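Local coordinates for S-adenosyl-L-methionine-dependent 2-deoxy-scyllo-inosamine dehydrogenase (Bacillus circulans, PDB 4M7S), which catalyses the radical S-adenosyl-L-methionine-dependent two-electron oxidation of 2-deoxy-scyllo-inosamine to amino-dideoxy-scyllo-inosose in butirosin biosynthesis, using two [4Fe-4S] clusters, at residues K42-Q47 / G198-Q203; E46-L51 / E80-A85. One frame throughout, in Å; residues are numbered along the deposited sequence.

Contact 1: residues K42-Q47 / G198-Q203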
ATOM      1  N   LYS A  42     -11.639   4.084 -10.575  1.00 22.89           N
ATOM      2  CA  LYS A  42     -11.547   3.974 -12.028  1.00 24.76           C
ATOM      3  C   LYS A  42     -10.455   4.866 -12.628  1.00 25.61           C
ATOM      4  O   LYS A  42      -9.712   4.416 -13.504  1.00 25.96           O
ATOM      5  CB  LYS A  42     -12.890   4.226 -12.729  1.00 22.58           C
ATOM      6  CG  LYS A  42     -12.786   4.112 -14.250  1.00 23.98           C
ATOM      7  CD  LYS A  42     -14.143   3.830 -14.888  1.00 24.84           C
ATOM      8  CE  LYS A  42     -14.082   3.859 -16.416  1.00 29.64           C
ATOM      9  NZ  LYS A  42     -13.625   5.164 -16.934  1.00 29.95           N
ATOM     10  N   THR A  43     -10.338   6.119 -12.186  1.00 25.70           N
ATOM     11  CA  THR A  43      -9.274   6.940 -12.767  1.00 24.43           C
ATOM     12  C   THR A  43      -7.892   6.414 -12.378  1.00 21.66           C
ATOM     13  O   THR A  43      -6.958   6.532 -13.155  1.00 24.32           O
ATOM     14  CB  THR A  43      -9.394   8.495 -12.555  1.00 35.36           C
ATOM     15  OG1 THR A  43      -8.236   9.002 -11.883  1.00 43.28           O
ATOM     16  CG2 THR A  43     -10.618   8.886 -11.799  1.00 26.60           C
ATOM     17  N   LEU A  44      -7.763   5.815 -11.197  1.00 21.38           N
ATOM     18  CA  LEU A  44      -6.492   5.180 -10.838  1.00 20.04           C
ATOM     19  C   LEU A  44      -6.174   4.012 -11.777  1.00 22.56           C
ATOM     20  O   LEU A  44      -5.029   3.843 -12.209  1.00 22.30           O
ATOM     21  CB  LEU A  44      -6.506   4.679  -9.392  1.00 14.89           C
ATOM     22  CG  LEU A  44      -5.205   3.978  -8.972  1.00 23.88           C
ATOM     23  CD1 LEU A  44      -3.989   4.924  -9.066  1.00 21.00           C
ATOM     24  CD2 LEU A  44      -5.316   3.405  -7.572  1.00 20.62           C
HETATM   25  N   MSE A  45      -7.186   3.197 -12.075  1.00 21.76           N
HETATM   26  CA  MSE A  45      -7.015   2.097 -13.025  1.00 24.36           C
HETATM   27  C   MSE A  45      -6.559   2.618 -14.394  1.00 21.53           C
HETATM   28  O   MSE A  45      -5.686   2.033 -15.032  1.00 24.14           O
HETATM   29  CB  MSE A  45      -8.319   1.287 -13.171  1.00 23.11           C
HETATM   30  CG  MSE A  45      -8.683   0.430 -11.942  1.00 24.76           C
HETATM   31 SE   MSE A  45      -7.271  -0.848 -11.468  1.00 43.03          SE
HETATM   32  CE  MSE A  45      -6.487   0.147  -9.998  1.00 24.24           C
ATOM     33  N   GLU A  46      -7.164   3.716 -14.839  1.00 20.05           N
ATOM     34  CA  GLU A  46      -6.846   4.298 -16.135  1.00 24.38           C
ATOM     35  C   GLU A  46      -5.418   4.806 -16.169  1.00 24.73           C
ATOM     36  O   GLU A  46      -4.747   4.725 -17.198  1.00 25.46           O
ATOM     37  CB  GLU A  46      -7.800   5.454 -16.444  1.00 27.10           C
ATOM     38  CG  GLU A  46      -9.241   5.028 -16.670  1.00 33.11           C
ATOM     39  CD  GLU A  46     -10.173   6.218 -16.755  1.00 42.07           C
ATOM     40  OE1 GLU A  46      -9.785   7.310 -16.270  1.00 43.72           O
ATOM     41  OE2 GLU A  46     -11.286   6.064 -17.305  1.00 47.41           O
ATOM     42  N   GLN A  47      -4.967   5.364 -15.051  1.00 22.78           N
ATOM     43  CA  GLN A  47      -3.612   5.898 -14.975  1.00 24.16           C
ATOM     44  C   GLN A  47      -2.609   4.761 -14.939  1.00 23.61           C
ATOM     45  O   GLN A  47      -1.588   4.804 -15.631  1.00 22.92           O
ATOM     46  CB  GLN A  47      -3.442   6.792 -13.743  1.00 22.49           C
ATOM     47  CG  GLN A  47      -4.334   8.026 -13.779  1.00 24.20           C
ATOM     48  CD  GLN A  47      -4.232   8.834 -12.505  1.00 27.60           C
ATOM     49  OE1 GLN A  47      -3.314   8.630 -11.697  1.00 23.93           O
ATOM     50  NE2 GLN A  47      -5.177   9.746 -12.307  1.00 30.48           N
ATOM     51  N   GLY A 198       0.744  14.335  -3.808  1.00 26.54           N
ATOM     52  CA  GLY A 198      -0.234  14.890  -4.727  1.00 25.02           C
ATOM     53  C   GLY A 198      -1.516  14.103  -4.561  1.00 27.00           C
ATOM     54  O   GLY A 198      -1.671  13.379  -3.582  1.00 21.79           O
ATOM     55  N   ASN A 199      -2.433  14.240  -5.514  1.00 27.32           N
ATOM     56  CA  ASN A 199      -3.713  13.546  -5.448  1.00 24.76           C
ATOM     57  C   ASN A 199      -4.088  13.088  -6.860  1.00 24.80           C
ATOM     58  O   ASN A 199      -4.071  13.888  -7.794  1.00 24.84           O
ATOM     59  CB  ASN A 199      -4.785  14.480  -4.859  1.00 25.89           C
ATOM     60  CG  ASN A 199      -6.125  13.784  -4.660  1.00 28.57           C
ATOM     61  OD1 ASN A 199      -6.807  13.438  -5.635  1.00 27.42           O
ATOM     62  ND2 ASN A 199      -6.512  13.574  -3.393  1.00 23.65           N
ATOM     63  N   ILE A 200      -4.399  11.803  -7.012  1.00 27.25           N
ATOM     64  CA  ILE A 200      -4.663  11.222  -8.329  1.00 30.59           C
ATOM     65  C   ILE A 200      -6.001  11.653  -8.929  1.00 33.65           C
ATOM     66  O   ILE A 200      -6.253  11.427 -10.115  1.00 37.00           O
ATOM     67  CB  ILE A 200      -4.615   9.682  -8.303  1.00 29.15           C
ATOM     68  CG1 ILE A 200      -5.680   9.141  -7.345  1.00 30.37           C
ATOM     69  CG2 ILE A 200      -3.222   9.197  -7.923  1.00 27.54           C
ATOM     70  CD1 ILE A 200      -6.125   7.760  -7.671  1.00 31.23           C
ATOM     71  N   GLY A 201      -6.853  12.270  -8.114  1.00 31.46           N
ATOM     72  CA  GLY A 201      -8.067  12.879  -8.624  1.00 31.57           C
ATOM     73  C   GLY A 201      -7.765  14.183  -9.351  1.00 36.00           C
ATOM     74  O   GLY A 201      -8.624  14.728 -10.047  1.00 36.43           O
ATOM     75  N   GLU A 202      -6.543  14.691  -9.197  1.00 33.57           N
ATOM     76  CA  GLU A 202      -6.200  15.996  -9.763  1.00 38.13           C
ATOM     77  C   GLU A 202      -4.996  15.931 -10.698  1.00 32.99           C
ATOM     78  O   GLU A 202      -4.693  16.890 -11.396  1.00 33.32           O
ATOM     79  CB  GLU A 202      -5.885  16.999  -8.650  1.00 47.96           C
ATOM     80  CG  GLU A 202      -6.815  16.978  -7.450  1.00 56.44           C
ATOM     81  CD  GLU A 202      -6.230  17.732  -6.261  1.00 63.85           C
ATOM     82  OE1 GLU A 202      -5.279  18.519  -6.468  1.00 67.71           O
ATOM     83  OE2 GLU A 202      -6.715  17.532  -5.125  1.00 65.34           O
ATOM     84  N   GLN A 203      -4.298  14.806 -10.696  1.00 34.08           N
ATOM     85  CA  GLN A 203      -3.024  14.727 -11.390  1.00 35.62           C
ATOM     86  C   GLN A 203      -2.645  13.272 -11.612  1.00 30.56           C
ATOM     87  O   GLN A 203      -2.976  12.411 -10.802  1.00 31.05           O
ATOM     88  CB  GLN A 203      -1.948  15.429 -10.552  1.00 40.00           C
ATOM     89  CG  GLN A 203      -0.586  15.524 -11.199  1.00 41.29           C
ATOM     90  CD  GLN A 203       0.323  16.499 -10.471  1.00 43.79           C
ATOM     91  OE1 GLN A 203       0.250  16.641  -9.246  1.00 41.43           O
ATOM     92  NE2 GLN A 203       1.169  17.191 -11.225  1.00 44.16           N
TER

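Contact 2: residues E46-L51 / E80-A85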
ATOM      1  N   GLU A  46      -7.164   3.716 -14.839  1.00 20.05           N
ATOM      2  CA  GLU A  46      -6.846   4.298 -16.135  1.00 24.38           C
ATOM      3  C   GLU A  46      -5.418   4.806 -16.169  1.00 24.73           C
ATOM      4  O   GLU A  46      -4.747   4.725 -17.198  1.00 25.46           O
ATOM      5  CB  GLU A  46      -7.800   5.454 -16.444  1.00 27.10           C
ATOM      6  CG  GLU A  46      -9.241   5.028 -16.670  1.00 33.11           C
ATOM      7  CD  GLU A  46     -10.173   6.218 -16.755  1.00 42.07           C
ATOM      8  OE1 GLU A  46      -9.785   7.310 -16.270  1.00 43.72           O
ATOM      9  OE2 GLU A  46     -11.286   6.064 -17.305  1.00 47.41           O
ATOM     10  N   GLN A  47      -4.967   5.364 -15.051  1.00 22.78           N
ATOM     11  CA  GLN A  47      -3.612   5.898 -14.975  1.00 24.16           C
ATOM     12  C   GLN A  47      -2.609   4.761 -14.939  1.00 23.61           C
ATOM     13  O   GLN A  47      -1.588   4.804 -15.631  1.00 22.92           O
ATOM     14  CB  GLN A  47      -3.442   6.792 -13.743  1.00 22.49           C
ATOM     15  CG  GLN A  47      -4.334   8.026 -13.779  1.00 24.20           C
ATOM     16  CD  GLN A  47      -4.232   8.834 -12.505  1.00 27.60           C
ATOM     17  OE1 GLN A  47      -3.314   8.630 -11.697  1.00 23.93           O
ATOM     18  NE2 GLN A  47      -5.177   9.746 -12.307  1.00 30.48           N
ATOM     19  N   LEU A  48      -2.912   3.740 -14.141  1.00 18.96           N
ATOM     20  CA  LEU A  48      -2.028   2.586 -14.027  1.00 22.00           C
ATOM     21  C   LEU A  48      -2.009   1.842 -15.351  1.00 23.39           C
ATOM     22  O   LEU A  48      -0.978   1.299 -15.771  1.00 21.13           O
ATOM     23  CB  LEU A  48      -2.447   1.669 -12.864  1.00 18.62           C
ATOM     24  CG  LEU A  48      -2.204   2.178 -11.440  1.00 16.69           C
ATOM     25  CD1 LEU A  48      -2.632   1.117 -10.398  1.00 16.20           C
ATOM     26  CD2 LEU A  48      -0.725   2.565 -11.239  1.00 18.33           C
ATOM     27  N   SER A  49      -3.150   1.841 -16.035  1.00 24.61           N
ATOM     28  CA  SER A  49      -3.215   1.215 -17.354  1.00 24.71           C
ATOM     29  C   SER A  49      -2.358   1.951 -18.380  1.00 26.63           C
ATOM     30  O   SER A  49      -1.724   1.324 -19.227  1.00 27.60           O
ATOM     31  CB  SER A  49      -4.661   1.127 -17.853  1.00 24.08           C
ATOM     32  OG  SER A  49      -4.719   0.311 -18.994  1.00 31.03           O
ATOM     33  N   SER A  50      -2.355   3.281 -18.314  1.00 25.57           N
ATOM     34  CA  SER A  50      -1.573   4.100 -19.240  1.00 25.87           C
ATOM     35  C   SER A  50      -0.060   3.889 -19.038  1.00 25.43           C
ATOM     36  O   SER A  50       0.756   4.266 -19.881  1.00 26.18           O
ATOM     37  CB  SER A  50      -1.909   5.575 -19.037  1.00 27.99           C
ATOM     38  OG  SER A  50      -1.403   6.039 -17.793  1.00 26.29           O
ATOM     39  N   LEU A  51       0.307   3.288 -17.914  1.00 23.73           N
ATOM     40  CA  LEU A  51       1.709   2.983 -17.618  1.00 28.59           C
ATOM     41  C   LEU A  51       2.042   1.517 -17.914  1.00 33.10           C
ATOM     42  O   LEU A  51       3.171   1.092 -17.708  1.00 34.08           O
ATOM     43  CB  LEU A  51       2.009   3.268 -16.142  1.00 25.70           C
ATOM     44  CG  LEU A  51       1.902   4.709 -15.640  1.00 23.91           C
ATOM     45  CD1 LEU A  51       1.810   4.745 -14.108  1.00 20.50           C
ATOM     46  CD2 LEU A  51       3.091   5.547 -16.132  1.00 22.39           C
ATOM     47  N   GLU A  80      -8.777  -6.125 -15.893  1.00 33.92           N
ATOM     48  CA  GLU A  80      -9.138  -5.502 -17.173  1.00 38.83           C
ATOM     49  C   GLU A  80      -8.138  -4.426 -17.556  1.00 36.25           C
ATOM     50  O   GLU A  80      -7.710  -4.342 -18.708  1.00 38.90           O
ATOM     51  CB  GLU A  80     -10.530  -4.873 -17.091  1.00 44.98           C
ATOM     52  CG  GLU A  80     -11.629  -5.666 -17.767  1.00 55.50           C
ATOM     53  CD  GLU A  80     -11.687  -5.429 -19.264  1.00 63.75           C
ATOM     54  OE1 GLU A  80     -11.725  -6.423 -20.020  1.00 66.42           O
ATOM     55  OE2 GLU A  80     -11.703  -4.250 -19.684  1.00 67.51           O
ATOM     56  N   TYR A  81      -7.780  -3.597 -16.580  1.00 27.49           N
ATOM     57  CA  TYR A  81      -6.927  -2.440 -16.819  1.00 27.80           C
ATOM     58  C   TYR A  81      -5.437  -2.767 -16.753  1.00 28.16           C
ATOM     59  O   TYR A  81      -4.653  -2.274 -17.566  1.00 29.80           O
ATOM     60  CB  TYR A  81      -7.260  -1.312 -15.832  1.00 24.69           C
ATOM     61  CG  TYR A  81      -8.484  -0.504 -16.219  1.00 25.48           C
ATOM     62  CD1 TYR A  81      -8.382   0.556 -17.108  1.00 26.66           C
ATOM     63  CD2 TYR A  81      -9.742  -0.819 -15.710  1.00 29.60           C
ATOM     64  CE1 TYR A  81      -9.489   1.300 -17.464  1.00 30.59           C
ATOM     65  CE2 TYR A  81     -10.859  -0.091 -16.067  1.00 31.76           C
ATOM     66  CZ  TYR A  81     -10.726   0.972 -16.940  1.00 32.29           C
ATOM     67  OH  TYR A  81     -11.838   1.701 -17.294  1.00 34.86           O
ATOM     68  N   ILE A  82      -5.051  -3.588 -15.783  1.00 27.61           N
ATOM     69  CA  ILE A  82      -3.641  -3.910 -15.567  1.00 28.17           C
ATOM     70  C   ILE A  82      -3.413  -5.423 -15.400  1.00 29.23           C
ATOM     71  O   ILE A  82      -2.993  -5.884 -14.339  1.00 30.88           O
ATOM     72  CB  ILE A  82      -3.071  -3.119 -14.361  1.00 27.33           C
ATOM     73  CG1 ILE A  82      -3.958  -3.287 -13.125  1.00 25.79           C
ATOM     74  CG2 ILE A  82      -2.975  -1.629 -14.691  1.00 23.03           C
ATOM     75  CD1 ILE A  82      -3.407  -2.584 -11.866  1.00 27.53           C
ATOM     76  N   PRO A  83      -3.687  -6.202 -16.462  1.00 29.95           N
ATOM     77  CA  PRO A  83      -3.638  -7.664 -16.349  1.00 33.26           C
ATOM     78  C   PRO A  83      -2.228  -8.215 -16.079  1.00 35.61           C
ATOM     79  O   PRO A  83      -2.111  -9.356 -15.627  1.00 38.18           O
ATOM     80  CB  PRO A  83      -4.156  -8.143 -17.717  1.00 35.65           C
ATOM     81  CG  PRO A  83      -3.889  -7.010 -18.651  1.00 37.81           C
ATOM     82  CD  PRO A  83      -4.039  -5.759 -17.823  1.00 33.26           C
ATOM     83  N   ARG A  84      -1.188  -7.427 -16.351  1.00 34.12           N
ATOM     84  CA  ARG A  84       0.182  -7.822 -16.000  1.00 35.74           C
ATOM     85  C   ARG A  84       0.483  -7.642 -14.502  1.00 30.74           C
ATOM     86  O   ARG A  84       1.409  -8.254 -13.975  1.00 35.24           O
ATOM     87  CB  ARG A  84       1.216  -7.016 -16.791  1.00 38.69           C
ATOM     88  CG  ARG A  84       1.091  -7.074 -18.296  1.00 47.81           C
ATOM     89  CD  ARG A  84       2.174  -6.203 -18.949  1.00 52.89           C
ATOM     90  NE  ARG A  84       3.520  -6.732 -18.719  1.00 58.89           N
ATOM     91  CZ  ARG A  84       4.608  -5.987 -18.534  1.00 60.73           C
ATOM     92  NH1 ARG A  84       4.527  -4.659 -18.537  1.00 58.48           N
ATOM     93  NH2 ARG A  84       5.782  -6.574 -18.334  1.00 63.11           N
ATOM     94  N   ALA A  85      -0.283  -6.792 -13.822  1.00 24.97           N
ATOM     95  CA  ALA A  85      -0.012  -6.501 -12.410  1.00 26.83           C
ATOM     96  C   ALA A  85      -0.319  -7.712 -11.535  1.00 30.39           C
ATOM     97  O   ALA A  85      -0.985  -8.647 -11.976  1.00 30.56           O
ATOM     98  CB  ALA A  85      -0.808  -5.304 -11.940  1.00 23.56           C
TER

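Contact 1: residues K42-Q47 / G198-Q203
The carboxamide of Q47 reaches out from helix 38-50 and is held at one end by I200, just after strand 198-199, and at the other by I205 at the start of helix 205-209. Its NE2 donates to the carbonyl O of I200 over 3.0 Å; the bond is moderately bent, 147° at the hydrogen, and reaches the oxygen in the carbonyl plane on a lone pair, while that oxygen lies almost in the plane of the amide. At the other end OE1 accepts from the backbone N of I205, so each end of the buried amide has a main-chain partner, which sets its flip and limits its rotation. The side chain spans the distance because CG stands anti to the carbonyl carbon (chi1 -63°) and the chain runs extended beyond it, crossing I200 so that OE1 lies 3.8 Å from both CB and CG2 of I200. The same I200 O has T43 OG1 at 3.6 Å. Beside the amide the contact turns apolar. I200 sends CG1 between its backbone N and carbonyl carbon (chi1 61°), which carries CD1 to L44, 3.5 Å from CB and 3.8 Å from CD1 of that leucine; L44 in turn packs on I8 and V10 of strand 7-10. The loop keeps its shape through an Asx turn, in which N199 OD1 accepts from G201 N at 2.7 Å. Helix 38-50 of the radical SAM fold thus meets the cluster-binding region through one amide bonded to main-chain groups at both ends, a polar link beside the leucine-isoleucine contact.

Contact 2: residues E46-L51 / E80-A85
Y81 lies alongside E46, the two side chains pointing the same way, with the carboxylate and ring planes turned 63° apart. The touching atoms are E46 CG and Y81 CE1, 3.8 Å apart, so the aliphatic part of the glutamate packs obliquely on the ring while its OE2 is held by K42. One helical turn on, S49 puts its CB at the edge of the same ring, in its plane and 3.8 Å from CD1 of Y81. With S49 OG anti to the backbone N (chi1 -169°), the hydroxyl swings to the end of helix 71-81 and donates to Y81 O at 3.0 Å, its oxygen tilted 23° from the carbonyl plane. S49 therefore meets both the ring and the main chain of Y81, where the backbones come nearest. On the buried side I82 and L48 cross: CG2 of I82 sits 3.8 Å from L48 CB and rests 3.7 Å from the carbonyl C of L48. I82 is the first residue to leave helical angles, and it opens a type I turn to A85. Both aliphatic side chains also reach I57, so the C-terminal ends of helices 38-50 and 71-81 pack together over strand 56-58, the chain then turning into strand 86-91.

In the fold
From the N terminus the chain lays down strand 7-10, then helix 38-50, the shared element of both contacts. Contact 2 closes the shorter loop: it runs through strand 56-58 and helix 71-81 and returns to the end of the first helix, joining successive beta-alpha units of the partial TIM barrel. Contact 1 closes a far longer one, with 150 residues between its segments, and the later segment of contact 2 nests inside it. That loop ends just after strand 198-199, at the edge of the sheet in the cluster-binding region. M45 and K42 touch Y81, so the two contacts adjoin, and helix 38-50 bridges the parallel core and the C-terminal region.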